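Local coordinates for alpha,alpha-trehalose-phosphate synthase (UDP-forming) (Burkholderia xenovorans, PDB 5HXA), which belongs to glycosyltransferase family 20 and is an enzyme of the GT-B fold, built from two Rossmann-like domains, at residues A[180-185]-A[200-205]; A[392-395]-A[400-403]. All blocks are in the same frame, centred on the assembly; numbering follows the deposited sequence. Where two conformers were deposited one is given.

Contact 1: A[180-185]-A[200-205]; sequences ELVKAM and QSFVDF
Val182 of helix 178-185 sits between two phenylalanines of helix 196-208. Its CB lies 3.8 Å from CE2 of Phe205. From there the two methyls part. Val182 CG1, anti to the backbone N (chi1 172°), comes 3.7 Å from CD2 of Phe205. Val182 CG1 also reaches CE1 of Phe202, at 4.0 Å. Val182 CG2 stands over the Phe205 ring in an off-centre CH-pi contact, 4.2 Å from its centroid and 29° off the normal.

The two helices belong to the Rossmann-like N-terminal half of the GT-B fold. They precede and follow strand 190-193, and their short segments cross at -108°. Met185 and Phe202 both also pack on Ile191 of that strand.

Met185 and Phe202 pass alongside each other, their chains running opposite ways. The methionine chain bends at its last torsion and brings Met185 CE to 3.7 Å from CE1 of Phe202. Met185 SD makes an oblique Met-aromatic contact with the Phe202 ring, 5.2 Å from the centroid. Pro169 and Leu172 of helix 169-172 add to the apolar packing round Phe205. Elsewhere on helix 196-208, Asp204 forms a salt bridge with Arg208 of the second subunit.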
loop_
_atom_site.group_PDB
_atom_site.type_symbol
_atom_site.label_atom_id
_atom_site.label_comp_id
_atom_site.label_asym_id
_atom_site.label_seq_id
_atom_site.Cartn_x
_atom_site.Cartn_y
_atom_site.Cartn_z
ATOM N N GLU A 180 3.371 -1.594 19.522
ATOM C CA GLU A 180 3.856 -2.586 20.477
ATOM C C GLU A 180 4.816 -3.568 19.810
ATOM O O GLU A 180 5.798 -4.016 20.424
ATOM C CB GLU A 180 2.648 -3.312 21.085
ATOM C CG GLU A 180 2.979 -4.406 22.067
ATOM C CD GLU A 180 1.743 -4.910 22.802
ATOM O OE1 GLU A 180 0.730 -5.233 22.135
ATOM O OE2 GLU A 180 1.788 -4.965 24.050
ATOM N N LEU A 181 4.561 -3.894 18.542
ATOM C CA LEU A 181 5.410 -4.835 17.817
ATOM C C LEU A 181 6.796 -4.256 17.563
ATOM O O LEU A 181 7.802 -4.943 17.746
ATOM C CB LEU A 181 4.741 -5.225 16.499
ATOM C CG LEU A 181 3.507 -6.143 16.622
ATOM C CD1 LEU A 181 2.779 -6.257 15.279
ATOM C CD2 LEU A 181 3.877 -7.528 17.168
ATOM N N VAL A 182 6.875 -2.998 17.114
ATOM C CA VAL A 182 8.195 -2.410 16.868
ATOM C C VAL A 182 8.969 -2.280 18.171
ATOM O O VAL A 182 10.170 -2.572 18.226
ATOM C CB VAL A 182 8.070 -1.055 16.152
ATOM C CG1 VAL A 182 9.445 -0.377 16.079
ATOM C CG2 VAL A 182 7.477 -1.262 14.739
ATOM N N LYS A 183 8.300 -1.831 19.240
ATOM C CA LYS A 183 8.957 -1.773 20.542
ATOM C C LYS A 183 9.535 -3.131 20.921
ATOM O O LYS A 183 10.705 -3.240 21.306
ATOM C CB LYS A 183 7.970 -1.298 21.613
ATOM C CG LYS A 183 8.584 -1.364 23.032
ATOM C CD LYS A 183 7.668 -0.719 24.076
ATOM C CE LYS A 183 8.277 -0.804 25.477
ATOM N NZ LYS A 183 7.505 0.028 26.451
ATOM N N ALA A 184 8.729 -4.192 20.787
ATOM C CA ALA A 184 9.208 -5.527 21.134
ATOM C C ALA A 184 10.384 -5.939 20.261
ATOM O O ALA A 184 11.317 -6.595 20.736
ATOM C CB ALA A 184 8.076 -6.549 21.024
ATOM N N MET A 185 10.363 -5.569 18.979
ATOM C CA MET A 185 11.477 -5.936 18.103
ATOM C C MET A 185 12.809 -5.364 18.590
ATOM O O MET A 185 13.865 -5.941 18.313
ATOM C CB MET A 185 11.210 -5.471 16.672
ATOM C CG MET A 185 10.145 -6.304 15.931
ATOM S SD MET A 185 9.702 -5.557 14.354
ATOM C CE MET A 185 11.090 -6.042 13.306
ATOM N N GLN A 200 15.654 0.682 6.003
ATOM C CA GLN A 200 15.291 2.090 6.115
ATOM C C GLN A 200 13.838 2.254 6.547
ATOM O O GLN A 200 13.525 3.168 7.317
ATOM C CB GLN A 200 15.554 2.818 4.796
ATOM C CG GLN A 200 15.454 4.347 4.905
ATOM C CD GLN A 200 16.430 4.932 5.916
ATOM O OE1 GLN A 200 17.631 4.666 5.863
ATOM N NE2 GLN A 200 15.912 5.726 6.855
ATOM N N SER A 201 12.948 1.370 6.083
ATOM C CA SER A 201 11.555 1.393 6.514
ATOM C C SER A 201 11.438 1.258 8.030
ATOM O O SER A 201 10.663 1.977 8.675
ATOM C CB SER A 201 10.805 0.260 5.817
ATOM O OG SER A 201 9.551 0.049 6.411
ATOM N N PHE A 202 12.183 0.315 8.608
ATOM C CA PHE A 202 12.155 0.100 10.055
ATOM C C PHE A 202 12.707 1.313 10.788
ATOM O O PHE A 202 12.100 1.813 11.739
ATOM C CB PHE A 202 12.969 -1.152 10.388
ATOM C CG PHE A 202 13.032 -1.489 11.855
ATOM C CD1 PHE A 202 11.977 -2.144 12.480
ATOM C CD2 PHE A 202 14.163 -1.189 12.598
ATOM C CE1 PHE A 202 12.050 -2.477 13.835
ATOM C CE2 PHE A 202 14.239 -1.520 13.945
ATOM C CZ PHE A 202 13.185 -2.163 14.564
ATOM N N VAL A 203 13.865 1.802 10.350
ATOM C CA VAL A 203 14.480 2.946 11.010
ATOM C C VAL A 203 13.617 4.196 10.839
ATOM O O VAL A 203 13.502 5.018 11.761
ATOM C CB VAL A 203 15.906 3.150 10.469
ATOM C CG1 VAL A 203 16.490 4.456 10.981
ATOM C CG2 VAL A 203 16.795 1.955 10.865
ATOM N N ASP A 204 12.984 4.353 9.669
ATOM C CA ASP A 204 12.070 5.484 9.474
ATOM C C ASP A 204 10.948 5.482 10.506
ATOM O O ASP A 204 10.561 6.543 11.020
ATOM C CB ASP A 204 11.462 5.453 8.072
ATOM C CG ASP A 204 12.380 6.044 7.007
ATOM O OD1 ASP A 204 13.410 6.658 7.356
ATOM O OD2 ASP A 204 12.051 5.900 5.810
ATOM N N PHE A 205 10.376 4.314 10.793
ATOM C CA PHE A 205 9.291 4.286 11.767
ATOM C C PHE A 205 9.787 4.791 13.110
ATOM O O PHE A 205 9.142 5.627 13.763
ATOM C CB PHE A 205 8.713 2.876 11.920
ATOM C CG PHE A 205 7.634 2.808 12.966
ATOM C CD1 PHE A 205 6.315 3.100 12.638
ATOM C CD2 PHE A 205 7.953 2.545 14.300
ATOM C CE1 PHE A 205 5.317 3.090 13.616
ATOM C CE2 PHE A 205 6.970 2.527 15.272
ATOM C CZ PHE A 205 5.648 2.796 14.932
#

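Contact 2: A[392-395]-A[400-403]; sequences LVLS and AAEQ
Ala400 and Ala401 meet Leu394 through a single methyl, CD2. The contact joins strand 391-395 to the loop that follows it. This strand lies in the parallel sheet of the C-terminal Rossmann-like half of the GT-B fold. Backbone hydrogen bonds to Leu408 and Val410 hold Leu394 in the sheet. Its CG is anti to the backbone N (chi1 -178°), and CD2 is the branch anti to CA. CD2 therefore forms the far end of an extended side chain and is the methyl that reaches Ala401.

Ala400 comes first. It offers its main chain rather than its methyl: Ala400 C, the carbonyl carbon, is 4.1 Å from Leu394 CD2. The next residue makes the closest approach. Ala401 CA lies 3.5 Å from Leu394 CD2, a tight pair for two carbons. The same methyl of Leu394, CD2, is 3.8 Å from Ala401 N and 3.9 Å from Ala401 CB. Ala401 CB also comes within 4.3 Å of Ser395 O. A 1,2-ethanediol, probably from the crystallisation liquor, lies about 3 Å from the Ala401 side chain, nearest atoms.

Past Glu402, whose side chain is not modelled beyond CB, the chain bends back. Gln403 N makes a weak hydrogen bond to Ala400 O (3.0 Å). Gln403 OE1 accepts a hydrogen bond from Lys378 NZ on helix 375-382. Leu394 packs on Ala377 of that same helix. At the end of the strand, Ser395 OG hydrogen-bonds to Pro368 O and to Phe397 N.

Across the contact the touching is nearly all between carbons. It is apolar and non-directional, made largely by one methyl against backbone and CB atoms. Ala401 N is buried here and has no partner in the model, which probably carries some energetic cost.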
loop_
_atom_site.group_PDB
_atom_site.type_symbol
_atom_site.label_atom_id
_atom_site.label_comp_id
_atom_site.label_asym_id
_atom_site.label_seq_id
_atom_site.Cartn_x
_atom_site.Cartn_y
_atom_site.Cartn_z
ATOM N N LEU A 392 16.834 -14.119 -17.619
ATOM C CA LEU A 392 15.964 -13.819 -16.480
ATOM C C LEU A 392 15.200 -12.514 -16.708
ATOM O O LEU A 392 15.798 -11.480 -17.046
ATOM C CB LEU A 392 16.781 -13.714 -15.180
ATOM C CG LEU A 392 16.006 -13.290 -13.921
ATOM C CD1 LEU A 392 14.913 -14.297 -13.525
ATOM C CD2 LEU A 392 16.956 -13.026 -12.728
ATOM N N VAL A 393 13.879 -12.575 -16.544
ATOM C CA VAL A 393 13.001 -11.409 -16.505
ATOM C C VAL A 393 12.529 -11.271 -15.060
ATOM O O VAL A 393 11.938 -12.208 -14.501
ATOM C CB VAL A 393 11.814 -11.551 -17.476
ATOM C CG1 VAL A 393 10.840 -10.357 -17.322
ATOM C CG2 VAL A 393 12.310 -11.656 -18.924
ATOM N N LEU A 394 12.793 -10.115 -14.453
ATOM C CA LEU A 394 12.724 -9.961 -13.007
ATOM C C LEU A 394 11.964 -8.700 -12.612
ATOM O O LEU A 394 12.208 -7.618 -13.156
ATOM C CB LEU A 394 14.143 -9.914 -12.411
ATOM C CG LEU A 394 14.250 -9.799 -10.890
ATOM C CD1 LEU A 394 13.759 -11.084 -10.203
ATOM C CD2 LEU A 394 15.699 -9.532 -10.539
ATOM N N SER A 395 11.079 -8.841 -11.626
ATOM C CA SER A 395 10.338 -7.706 -11.085
ATOM C C SER A 395 11.244 -6.776 -10.292
ATOM O O SER A 395 12.107 -7.221 -9.537
ATOM C CB SER A 395 9.220 -8.196 -10.159
ATOM O OG SER A 395 8.702 -7.116 -9.410
ATOM N N ALA A 400 15.494 -8.977 -5.225
ATOM C CA ALA A 400 16.715 -9.560 -5.766
ATOM C C ALA A 400 17.344 -8.752 -6.908
ATOM O O ALA A 400 18.452 -9.093 -7.332
ATOM C CB ALA A 400 16.441 -11.000 -6.232
ATOM N N ALA A 401 16.706 -7.671 -7.390
ATOM C CA ALA A 401 17.159 -7.029 -8.632
ATOM C C ALA A 401 18.548 -6.405 -8.500
ATOM O O ALA A 401 19.388 -6.555 -9.400
ATOM C CB ALA A 401 16.153 -5.976 -9.090
ATOM N N GLU A 402 18.815 -5.704 -7.397
ATOM C CA GLU A 402 20.136 -5.104 -7.219
ATOM C C GLU A 402 21.239 -6.162 -7.205
ATOM O O GLU A 402 22.385 -5.880 -7.571
ATOM C CB GLU A 402 20.168 -4.283 -5.926
ATOM N N GLN A 403 20.916 -7.383 -6.809
ATOM C CA GLN A 403 21.914 -8.434 -6.715
ATOM C C GLN A 403 22.062 -9.240 -7.989
ATOM O O GLN A 403 22.849 -10.194 -8.011
ATOM C CB GLN A 403 21.561 -9.368 -5.578
ATOM C CG GLN A 403 21.781 -8.767 -4.233
ATOM C CD GLN A 403 21.529 -9.790 -3.194
ATOM O OE1 GLN A 403 20.400 -10.267 -3.059
ATOM N NE2 GLN A 403 22.583 -10.201 -2.492
#

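How the contacts relate
From the N terminus, contact 1 comes first. It brings helix 178-185 against helix 196-208 and closes a loop of 14 residues that contains strand 190-193. It joins the two helices that precede and follow this strand of the larger, mixed sheet. Nearly two hundred residues later, contact 2 closes a loop of only four residues, 396-399. It ties strand 391-395 to the connection leading into strand 408-410 of the six-stranded parallel sheet. The two contacts lie in series and neither nest nor cross. The centres of contacts 1 and 2 are about 27 Å apart. Their nearest atoms are about 14 Å apart, without touching. Each belongs to a different half of the GT-B fold.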